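Local coordinates for peptide methionine sulfoxide reductase MsrA (Treponema denticola ATCC 35405, PDB 5FA9), which probably repairs oxidised proteins by reducing methionine sulfoxide back to methionine, as a bifunctional MsrA-MsrB fusion enzyme, at residues 11-16 and 137-142. The protein carries 2 engineered substitutions. Sequence-based numbering, arbitrary orientation.
Engineered in segment 11-16: Ser11 (natural residue Cys). With D1D ((4S,5S)-1,2-dithiane-4,5-diol), chain F.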
loop_
_atom_site.group_PDB
_atom_site.type_symbol
_atom_site.label_atom_id
_atom_site.label_comp_id
_atom_site.label_asym_id
_atom_site.label_seq_id
_atom_site.Cartn_x
_atom_site.Cartn_y
_atom_site.Cartn_z
ATOM N N SER B 11 4.080 -12.854 -21.024
ATOM C CA SER B 11 3.590 -13.892 -20.122
ATOM C C SER B 11 3.864 -13.511 -18.671
ATOM O O SER B 11 5.018 -13.342 -18.276
ATOM C CB SER B 11 4.237 -15.239 -20.454
ATOM O OG SER B 11 3.972 -16.202 -19.449
ATOM N N PHE B 12 2.802 -13.375 -17.880
ATOM C CA PHE B 12 2.935 -12.861 -16.519
ATOM C C PHE B 12 3.649 -13.828 -15.578
ATOM O O PHE B 12 3.976 -13.469 -14.447
ATOM C CB PHE B 12 1.562 -12.489 -15.937
ATOM C CG PHE B 12 0.493 -13.536 -16.130
ATOM C CD1 PHE B 12 0.633 -14.811 -15.607
ATOM C CD2 PHE B 12 -0.677 -13.223 -16.800
ATOM C CE1 PHE B 12 -0.358 -15.760 -15.776
ATOM C CE2 PHE B 12 -1.671 -14.166 -16.973
ATOM C CZ PHE B 12 -1.512 -15.436 -16.459
ATOM N N TRP B 13 3.889 -15.050 -16.045
ATOM C CA TRP B 13 4.621 -16.034 -15.256
ATOM C C TRP B 13 6.039 -15.549 -14.984
ATOM O O TRP B 13 6.511 -15.583 -13.848
ATOM C CB TRP B 13 4.654 -17.387 -15.970
ATOM C CG TRP B 13 3.324 -18.074 -16.027
ATOM C CD1 TRP B 13 2.234 -17.813 -15.251
ATOM C CD2 TRP B 13 2.946 -19.140 -16.906
ATOM N NE1 TRP B 13 1.199 -18.650 -15.592
ATOM C CE2 TRP B 13 1.610 -19.474 -16.606
ATOM C CE3 TRP B 13 3.606 -19.844 -17.918
ATOM C CZ2 TRP B 13 0.922 -20.480 -17.282
ATOM C CZ3 TRP B 13 2.921 -20.842 -18.588
ATOM C CH2 TRP B 13 1.594 -21.150 -18.267
ATOM N N GLY B 14 6.708 -15.089 -16.035
ATOM C CA GLY B 14 8.069 -14.603 -15.919
ATOM C C GLY B 14 8.145 -13.228 -15.284
ATOM O O GLY B 14 9.062 -12.943 -14.513
ATOM N N VAL B 15 7.180 -12.376 -15.615
ATOM C CA VAL B 15 7.132 -11.021 -15.078
ATOM C C VAL B 15 7.004 -11.037 -13.557
ATOM O O VAL B 15 7.708 -10.305 -12.860
ATOM C CB VAL B 15 5.964 -10.219 -15.680
ATOM C CG1 VAL B 15 5.942 -8.808 -15.116
ATOM C CG2 VAL B 15 6.073 -10.185 -17.196
ATOM N N GLU B 16 6.113 -11.880 -13.045
ATOM C CA GLU B 16 5.939 -12.011 -11.604
ATOM C C GLU B 16 7.162 -12.665 -10.972
ATOM O O GLU B 16 7.605 -12.261 -9.896
ATOM C CB GLU B 16 4.684 -12.821 -11.271
ATOM C CG GLU B 16 4.417 -12.930 -9.777
ATOM C CD GLU B 16 3.190 -13.757 -9.453
ATOM O OE1 GLU B 16 2.930 -14.747 -10.167
ATOM O OE2 GLU B 16 2.486 -13.417 -8.478
ATOM N N ASP B 137 -5.656 -19.093 -9.072
ATOM C CA ASP B 137 -4.568 -19.459 -8.167
ATOM C C ASP B 137 -3.512 -20.303 -8.873
ATOM O O ASP B 137 -2.348 -20.324 -8.473
ATOM C CB ASP B 137 -5.114 -20.209 -6.951
ATOM C CG ASP B 137 -6.019 -19.347 -6.094
ATOM O OD1 ASP B 137 -5.552 -18.294 -5.610
ATOM O OD2 ASP B 137 -7.195 -19.722 -5.904
ATOM N N TYR B 138 -3.939 -21.005 -9.918
ATOM C CA TYR B 138 -3.037 -21.765 -10.775
ATOM C C TYR B 138 -1.945 -20.871 -11.358
ATOM O O TYR B 138 -0.781 -21.268 -11.435
ATOM C CB TYR B 138 -3.828 -22.442 -11.898
ATOM C CG TYR B 138 -2.983 -23.254 -12.853
ATOM C CD1 TYR B 138 -2.426 -24.464 -12.462
ATOM C CD2 TYR B 138 -2.747 -22.811 -14.148
ATOM C CE1 TYR B 138 -1.655 -25.210 -13.333
ATOM C CE2 TYR B 138 -1.978 -23.549 -15.026
ATOM C CZ TYR B 138 -1.434 -24.747 -14.614
ATOM O OH TYR B 138 -0.667 -25.486 -15.485
ATOM N N HIS B 139 -2.328 -19.665 -11.764
ATOM C CA HIS B 139 -1.398 -18.725 -12.382
ATOM C C HIS B 139 -0.658 -17.859 -11.363
ATOM O O HIS B 139 0.233 -17.090 -11.727
ATOM C CB HIS B 139 -2.140 -17.825 -13.372
ATOM C CG HIS B 139 -2.735 -18.564 -14.530
ATOM N ND1 HIS B 139 -1.980 -19.332 -15.391
ATOM C CD2 HIS B 139 -4.013 -18.651 -14.971
ATOM C CE1 HIS B 139 -2.766 -19.859 -16.312
ATOM N NE2 HIS B 139 -4.004 -19.462 -16.079
ATOM N N GLN B 140 -1.022 -17.983 -10.092
ATOM C CA GLN B 140 -0.391 -17.191 -9.039
ATOM C C GLN B 140 0.855 -17.888 -8.507
ATOM O O GLN B 140 0.778 -19.010 -8.006
ATOM C CB GLN B 140 -1.377 -16.924 -7.901
ATOM C CG GLN B 140 -2.630 -16.177 -8.333
ATOM C CD GLN B 140 -2.333 -14.775 -8.832
ATOM O OE1 GLN B 140 -1.331 -14.166 -8.455
ATOM N NE2 GLN B 140 -3.204 -14.256 -9.689
ATOM N N ASP B 141 1.996 -17.205 -8.611
ATOM C CA ASP B 141 3.297 -17.787 -8.289
ATOM C C ASP B 141 3.483 -19.111 -9.023
ATOM O O ASP B 141 3.850 -20.123 -8.424
ATOM C CB ASP B 141 3.454 -17.981 -6.779
ATOM C CG ASP B 141 3.874 -16.708 -6.070
ATOM O OD1 ASP B 141 4.514 -15.851 -6.717
ATOM O OD2 ASP B 141 3.567 -16.563 -4.869
ATOM N N TYR B 142 3.216 -19.083 -10.325
ATOM C CA TYR B 142 3.267 -20.271 -11.169
ATOM C C TYR B 142 4.650 -20.915 -11.164
ATOM O O TYR B 142 4.779 -22.124 -10.966
ATOM C CB TYR B 142 2.857 -19.911 -12.600
ATOM C CG TYR B 142 2.946 -21.052 -13.590
ATOM C CD1 TYR B 142 1.887 -21.932 -13.762
ATOM C CD2 TYR B 142 4.083 -21.235 -14.369
ATOM C CE1 TYR B 142 1.961 -22.972 -14.670
ATOM C CE2 TYR B 142 4.167 -22.271 -15.279
ATOM C CZ TYR B 142 3.103 -23.136 -15.426
ATOM O OH TYR B 142 3.182 -24.168 -16.332
HETATM S S1 D1D F . -2.548 -17.951 -19.872
HETATM C C1 D1D F . -1.214 -17.962 -18.957
HETATM C C2 D1D F . 0.037 -17.273 -19.705
HETATM O O2 D1D F . 1.068 -17.409 -18.996
HETATM C C3 D1D F . 0.325 -17.961 -21.254
HETATM O O3 D1D F . 1.223 -17.298 -21.836
HETATM C C4 D1D F . -0.999 -17.974 -22.174
HETATM S S4 D1D F . -2.263 -18.653 -21.430
HETATM O O HOH W 1 0.605 -14.123 -6.719
#
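The indole of Trp13 is sandwiched: Tyr142 stacks face to face on one side, its ring centroid 3.7 Å from that of the Trp13 six-membered ring with planes 6° apart, while O2 of the bound dithiane-diol D1D sits over the other face, 3.2 Å from Trp13 CE2. Tyr142 CB continues the overlap as a CH-pi contact above the five-membered ring. At the indole edge, Trp13 NE1 donates a bent bond to His139 ND1 (3.3 Å), near the indole plane, but NE1 lies 20° out of the imidazole plane. Phe12, its CG wedged between backbone N and carbonyl carbon (chi1 47°), turns its edge toward one face of His139, whose opposite face is backed by Tyr138. One turn along the helix, extended Glu16 receives Asp141 N on OE1 (3.1 Å), from above the carboxylate plane. A water bridges Glu16 OE2 and Gln140 OE1, and Gln140 NE2 bonds Thr30 O. Asp141 OD1 lies 3.6 Å from Glu16 OE2, a like-charge approach probably tempered by the water and Thr28, both bonded to OE2. Engineered Ser11, at the N-cap position of helix 12-19, bonds D1D O2 through OG (3.2 Å). Ser11, Phe12, Trp13 and His139, with Glu52 and Tyr92, line the D1D pocket at MsrA's Gly-Cys-Phe-Trp-Gly motif, its predicted catalytic cysteine replaced by Ser11.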